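Local coordinates for protein citrate synthase (Metallosphaera sedula, PDB 6ABW) that probably catalyses the condensation of oxaloacetate with acetyl-CoA and water to give citrate and CoA, a step of the tricarboxylic acid cycle, at residues Asp130-Leu135 / Ser212-Cys217; Tyr192-Val197 / Leu348-Gly353. One frame throughout, in Å; residues are numbered along the deposited sequence.

Contact 1 of 2, residues Asp130-Leu135 / Ser212-Cys217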
loop_
_atom_site.group_PDB
_atom_site.type_symbol
_atom_site.label_atom_id
_atom_site.label_comp_id
_atom_site.label_asym_id
_atom_site.label_seq_id
_atom_site.Cartn_x
_atom_site.Cartn_y
_atom_site.Cartn_z
ATOM N N ASP A 130 14.295 -12.862 10.350
ATOM C CA ASP A 130 13.366 -13.795 10.967
ATOM C C ASP A 130 11.905 -13.356 10.684
ATOM O O ASP A 130 11.043 -14.218 10.478
ATOM C CB ASP A 130 13.542 -13.898 12.489
ATOM C CG ASP A 130 14.909 -14.551 12.948
ATOM O OD1 ASP A 130 15.581 -15.329 12.228
ATOM O OD2 ASP A 130 15.286 -14.273 14.122
ATOM N N ASN A 131 11.616 -12.069 10.807
ATOM C CA ASN A 131 10.257 -11.539 10.505
ATOM C C ASN A 131 9.874 -11.795 9.043
ATOM O O ASN A 131 8.765 -12.148 8.777
ATOM C CB ASN A 131 10.168 -10.037 10.821
ATOM C CG ASN A 131 10.298 -9.747 12.355
ATOM O OD1 ASN A 131 10.634 -8.626 12.778
ATOM N ND2 ASN A 131 10.022 -10.729 13.149
ATOM N N ALA A 132 10.818 -11.651 8.118
ATOM C CA ALA A 132 10.555 -11.935 6.696
ATOM C C ALA A 132 10.268 -13.419 6.422
ATOM O O ALA A 132 9.370 -13.789 5.622
ATOM C CB ALA A 132 11.712 -11.464 5.887
ATOM N N VAL A 133 11.024 -14.308 7.098
ATOM C CA VAL A 133 10.788 -15.763 6.970
ATOM C C VAL A 133 9.393 -16.137 7.395
ATOM O O VAL A 133 8.709 -16.884 6.719
ATOM C CB VAL A 133 11.813 -16.588 7.784
ATOM C CG1 VAL A 133 11.405 -18.076 7.873
ATOM C CG2 VAL A 133 13.166 -16.512 7.087
ATOM N N LYS A 134 8.964 -15.559 8.516
ATOM C CA LYS A 134 7.624 -15.850 9.008
ATOM C C LYS A 134 6.557 -15.287 8.008
ATOM O O LYS A 134 5.511 -15.883 7.793
ATOM C CB LYS A 134 7.404 -15.233 10.391
ATOM C CG LYS A 134 8.100 -16.025 11.540
ATOM C CD LYS A 134 7.761 -15.478 12.915
ATOM C CE LYS A 134 8.663 -14.297 13.275
ATOM N NZ LYS A 134 8.183 -13.738 14.560
ATOM N N LEU A 135 6.823 -14.138 7.447
ATOM C CA LEU A 135 5.882 -13.550 6.475
ATOM C C LEU A 135 5.738 -14.448 5.234
ATOM O O LEU A 135 4.653 -14.600 4.701
ATOM C CB LEU A 135 6.388 -12.120 6.083
ATOM C CG LEU A 135 5.470 -11.337 5.094
ATOM C CD1 LEU A 135 5.670 -9.832 5.270
ATOM C CD2 LEU A 135 5.741 -11.691 3.637
ATOM N N SER A 212 7.371 1.779 8.315
ATOM C CA SER A 212 6.193 0.907 8.412
ATOM C C SER A 212 6.651 -0.564 8.434
ATOM O O SER A 212 7.620 -0.927 7.791
ATOM C CB SER A 212 5.196 1.202 7.281
ATOM O OG SER A 212 3.990 0.454 7.541
ATOM N N ASP A 213 5.956 -1.409 9.199
ATOM C CA ASP A 213 6.339 -2.817 9.332
ATOM C C ASP A 213 6.339 -3.592 7.992
ATOM O O ASP A 213 5.719 -3.187 7.021
ATOM C CB ASP A 213 5.486 -3.523 10.353
ATOM C CG ASP A 213 4.000 -3.584 9.969
ATOM O OD1 ASP A 213 3.634 -4.491 9.199
ATOM O OD2 ASP A 213 3.195 -2.762 10.423
ATOM N N ILE A 214 7.140 -4.631 7.972
ATOM C CA ILE A 214 7.300 -5.433 6.776
ATOM C C ILE A 214 6.011 -5.975 6.151
ATOM O O ILE A 214 5.908 -6.094 4.940
ATOM C CB ILE A 214 8.392 -6.523 7.011
ATOM C CG1 ILE A 214 8.944 -6.974 5.683
ATOM C CG2 ILE A 214 7.842 -7.652 7.865
ATOM C CD1 ILE A 214 10.346 -7.611 5.805
ATOM N N TYR A 215 5.013 -6.322 6.961
ATOM C CA TYR A 215 3.759 -6.733 6.426
ATOM C C TYR A 215 3.044 -5.610 5.632
ATOM O O TYR A 215 2.488 -5.893 4.550
ATOM C CB TYR A 215 2.827 -7.242 7.517
ATOM C CG TYR A 215 3.263 -8.593 8.094
ATOM C CD1 TYR A 215 4.176 -8.655 9.113
ATOM C CD2 TYR A 215 2.772 -9.797 7.602
ATOM C CE1 TYR A 215 4.618 -9.876 9.649
ATOM C CE2 TYR A 215 3.147 -10.998 8.153
ATOM C CZ TYR A 215 4.104 -11.053 9.161
ATOM O OH TYR A 215 4.537 -12.295 9.697
ATOM N N SER A 216 3.118 -4.366 6.137
ATOM C CA SER A 216 2.531 -3.199 5.475
ATOM C C SER A 216 3.311 -2.855 4.202
ATOM O O SER A 216 2.692 -2.387 3.264
ATOM C CB SER A 216 2.396 -1.985 6.390
ATOM O OG SER A 216 1.166 -2.149 7.101
ATOM N N CYS A 217 4.621 -3.113 4.184
ATOM C CA CYS A 217 5.380 -3.016 2.939
ATOM C C CYS A 217 4.810 -3.956 1.871
ATOM O O CYS A 217 4.604 -3.532 0.735
ATOM C CB CYS A 217 6.876 -3.227 3.174
ATOM S SG CYS A 217 7.591 -2.005 4.295
HETATM O O HOH W 1 6.905 -11.840 10.881
#
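Leu135 and Tyr215 bring helix 128-151 within 7.1 Å of the first turn of helix 214-225, measured between Leu135 CA and Tyr215 CA, and Ala132 CA and Ile214 CA are nearly as close at 7.3 Å. The side chains of Leu135 and Tyr215 slide past each other in opposite directions. Leu135 holds CG anti to the backbone N (chi1 -178°), which carries CD1 over one face of the tyrosine ring in a CH-pi contact, 3.9 Å from the Tyr215 centroid and 17° off the normal. Leucine suits the place because this one apolar methyl also meets Ile214 CG2 at 4.0 Å. Next to this contact, Ile214 CD1 comes within 4.1 Å of Ala132 CB; a residue as small as alanine suits a helix face that also packs on Leu64. Such close helix-on-helix packing is what builds the largely alpha-helical citrate synthase fold. Tyrosine offers a flat face to the methyl and a hydroxyl at its end, beside the backbone of Leu135, where a water bridges the helices, donating to Asn131 O (2.8 Å) and lying 2.7 Å from Tyr215 OH; the hydroxyl is also hydrogen-bonded to Arg138. Asp213 is the N-cap of helix 214-225, its OD1 accepting from Ser216 N at 3.1 Å, while its OD2 forms a salt bridge with Lys226 of the second subunit.

Contact 2 of 2, residues Tyr192-Val197 / Leu348-Gly353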
loop_
_atom_site.group_PDB
_atom_site.type_symbol
_atom_site.label_atom_id
_atom_site.label_comp_id
_atom_site.label_asym_id
_atom_site.label_seq_id
_atom_site.Cartn_x
_atom_site.Cartn_y
_atom_site.Cartn_z
ATOM N N TYR A 192 10.068 -16.779 -9.929
ATOM C CA TYR A 192 9.404 -15.526 -9.769
ATOM C C TYR A 192 9.874 -14.680 -8.557
ATOM O O TYR A 192 9.309 -13.601 -8.314
ATOM C CB TYR A 192 7.871 -15.751 -9.771
ATOM C CG TYR A 192 7.128 -15.723 -11.089
ATOM C CD1 TYR A 192 7.503 -14.845 -12.140
ATOM C CD2 TYR A 192 5.973 -16.456 -11.272
ATOM C CE1 TYR A 192 6.747 -14.731 -13.275
ATOM C CE2 TYR A 192 5.225 -16.352 -12.426
ATOM C CZ TYR A 192 5.627 -15.476 -13.446
ATOM O OH TYR A 192 4.840 -15.333 -14.598
ATOM N N ALA A 193 10.946 -15.132 -7.844
ATOM C CA ALA A 193 11.261 -14.560 -6.549
ATOM C C ALA A 193 11.652 -13.095 -6.647
ATOM O O ALA A 193 11.263 -12.332 -5.773
ATOM C CB ALA A 193 12.301 -15.350 -5.792
ATOM N N ASP A 194 12.451 -12.679 -7.635
ATOM C CA ASP A 194 12.818 -11.297 -7.745
ATOM C C ASP A 194 13.221 -10.931 -9.178
ATOM O O ASP A 194 13.786 -11.781 -9.859
ATOM C CB ASP A 194 14.045 -10.937 -6.871
ATOM C CG ASP A 194 14.175 -9.403 -6.723
ATOM O OD1 ASP A 194 13.119 -8.688 -6.486
ATOM O OD2 ASP A 194 15.276 -8.857 -6.959
ATOM N N HIS A 195 12.919 -9.711 -9.598
ATOM C CA HIS A 195 13.364 -9.239 -10.924
ATOM C C HIS A 195 13.121 -7.750 -11.094
ATOM O O HIS A 195 11.945 -7.294 -11.013
ATOM C CB HIS A 195 12.577 -9.954 -12.012
ATOM C CG HIS A 195 13.300 -10.135 -13.310
ATOM N ND1 HIS A 195 13.069 -9.326 -14.396
ATOM C CD2 HIS A 195 14.221 -11.037 -13.692
ATOM C CE1 HIS A 195 13.871 -9.709 -15.376
ATOM N NE2 HIS A 195 14.579 -10.734 -14.978
ATOM N N GLU A 196 14.179 -6.978 -11.313
ATOM C CA GLU A 196 14.028 -5.524 -11.605
ATOM C C GLU A 196 13.353 -4.833 -10.385
ATOM O O GLU A 196 13.331 -5.399 -9.277
ATOM C CB GLU A 196 13.238 -5.305 -12.904
ATOM C CG GLU A 196 13.869 -5.797 -14.203
ATOM C CD GLU A 196 12.853 -5.831 -15.369
ATOM O OE1 GLU A 196 12.757 -4.852 -16.139
ATOM O OE2 GLU A 196 12.114 -6.853 -15.520
ATOM N N VAL A 197 12.843 -3.622 -10.593
ATOM C CA VAL A 197 12.201 -2.875 -9.551
ATOM C C VAL A 197 10.879 -2.388 -10.143
ATOM O O VAL A 197 10.733 -1.232 -10.537
ATOM C CB VAL A 197 13.063 -1.693 -9.045
ATOM C CG1 VAL A 197 12.416 -1.048 -7.835
ATOM C CG2 VAL A 197 14.474 -2.091 -8.705
ATOM N N LEU A 348 2.999 -14.741 -4.254
ATOM C CA LEU A 348 3.546 -15.708 -3.281
ATOM C C LEU A 348 5.099 -15.806 -3.363
ATOM O O LEU A 348 5.818 -15.656 -2.381
ATOM C CB LEU A 348 2.911 -17.072 -3.466
ATOM C CG LEU A 348 3.450 -18.192 -2.551
ATOM C CD1 LEU A 348 3.439 -17.920 -1.070
ATOM C CD2 LEU A 348 2.738 -19.521 -2.866
ATOM N N SER A 349 5.579 -15.990 -4.586
ATOM C CA SER A 349 6.992 -16.034 -4.874
ATOM C C SER A 349 7.705 -14.701 -4.616
ATOM O O SER A 349 8.765 -14.634 -3.941
ATOM C CB SER A 349 7.086 -16.414 -6.347
ATOM O OG SER A 349 8.433 -16.362 -6.747
ATOM N N ARG A 350 7.106 -13.635 -5.142
ATOM C CA ARG A 350 7.712 -12.320 -5.087
ATOM C C ARG A 350 7.736 -11.716 -3.657
ATOM O O ARG A 350 8.539 -10.823 -3.416
ATOM C CB ARG A 350 7.054 -11.389 -6.112
ATOM C CG ARG A 350 7.604 -9.979 -6.256
ATOM C CD ARG A 350 9.076 -9.971 -6.640
ATOM N NE ARG A 350 9.348 -10.769 -7.835
ATOM C CZ ARG A 350 9.406 -10.319 -9.113
ATOM N NH1 ARG A 350 9.335 -9.026 -9.405
ATOM N NH2 ARG A 350 9.600 -11.153 -10.111
ATOM N N THR A 351 6.972 -12.261 -2.713
ATOM C CA THR A 351 7.132 -11.820 -1.322
ATOM C C THR A 351 8.578 -11.941 -0.855
ATOM O O THR A 351 9.030 -11.074 -0.094
ATOM C CB THR A 351 6.217 -12.533 -0.285
ATOM O OG1 THR A 351 6.497 -13.948 -0.271
ATOM C CG2 THR A 351 4.772 -12.245 -0.595
ATOM N N LEU A 352 9.352 -12.906 -1.445
ATOM C CA LEU A 352 10.713 -13.032 -1.071
ATOM C C LEU A 352 11.504 -11.864 -1.541
ATOM O O LEU A 352 12.204 -11.276 -0.724
ATOM C CB LEU A 352 11.321 -14.309 -1.594
ATOM C CG LEU A 352 12.794 -14.527 -1.274
ATOM C CD1 LEU A 352 13.012 -14.477 0.233
ATOM C CD2 LEU A 352 13.320 -15.891 -1.816
ATOM N N GLY A 353 11.383 -11.500 -2.813
ATOM C CA GLY A 353 12.056 -10.311 -3.343
ATOM C C GLY A 353 11.617 -9.005 -2.697
ATOM O O GLY A 353 12.461 -8.176 -2.356
HETATM O O HOH W 2 9.074 -8.294 -12.192
#
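Arg350 reaches from helix 342-365 into the loop of residues 192-197, which passes so close that Ala193 CA and Arg350 CA are 4.4 Å apart. Arg350 CB lies 3.9 Å from Tyr192 O. CG then leaves anti to the backbone N (chi1 -177°), and bends at chi2 and chi3 fold the chain back along the loop, setting Arg350 CD 3.3 Å from Ala193 O. At the head, NE and NH2 both donate to Tyr192 O, at 2.9 Å for Arg350 NE; this side-on grip from one face of the carbonyl holds the oxygen in the guanidinium plane and fixes the rotation of the group. One face of the guanidinium lies against the loop backbone, with His195 N, buried and without a hydrogen-bond partner in the model, over its centre and Asp194 CA nearer the rim, while NH1 donates to a water that in turn donates to His195 O. Arginine suits this place because its flat guanidinium, with several N-H groups in its plane, can bind a carbonyl at its edge while backbone lies against its face. One turn on, Gly353 N makes a weak hydrogen bond to Ala193 O (3.1 Å). Having no side chain, Gly353 lets the loop come close, with Asp194 OD1 3.7 Å from Gly353 CA; Asp194 OD2 is hydrogen-bonded to Thr31. Ala193 CB, small and apolar, rests on Leu352 CD2. Tyr192 OH is hydrogen-bonded to Asp325, and His195, hydrogen-bonded in its ring plane to Glu196 OE2, lies near His270, both predicted to be catalytic. Held to helix 342-365 by Arg350, the loop thus probably lines the active site of the citrate synthase fold.

How the contacts relate
Helix 342-365 joins the two contacts. It supplies residues 348-353 to contact 2, and with Thr351 it also touches contact 1, where Leu135 CD2 lies 4.0 Å from Thr351 CB; Thr355 of the same helix packs on Ala132, Leu135 and Ile214. The centres of the contacts are about 14 Å apart, and their segments alternate along the chain. Contact 2 is near the middle of the subunit: the side chains of Tyr192 and His195 are about 3 Å and 4 Å from those of Asp325 and His270, and that of Tyr192 lies about 10 Å from the bound acetyl-CoA. Contact 1, its centre about 16 Å from that of the chain, borders the second subunit rather than the active site.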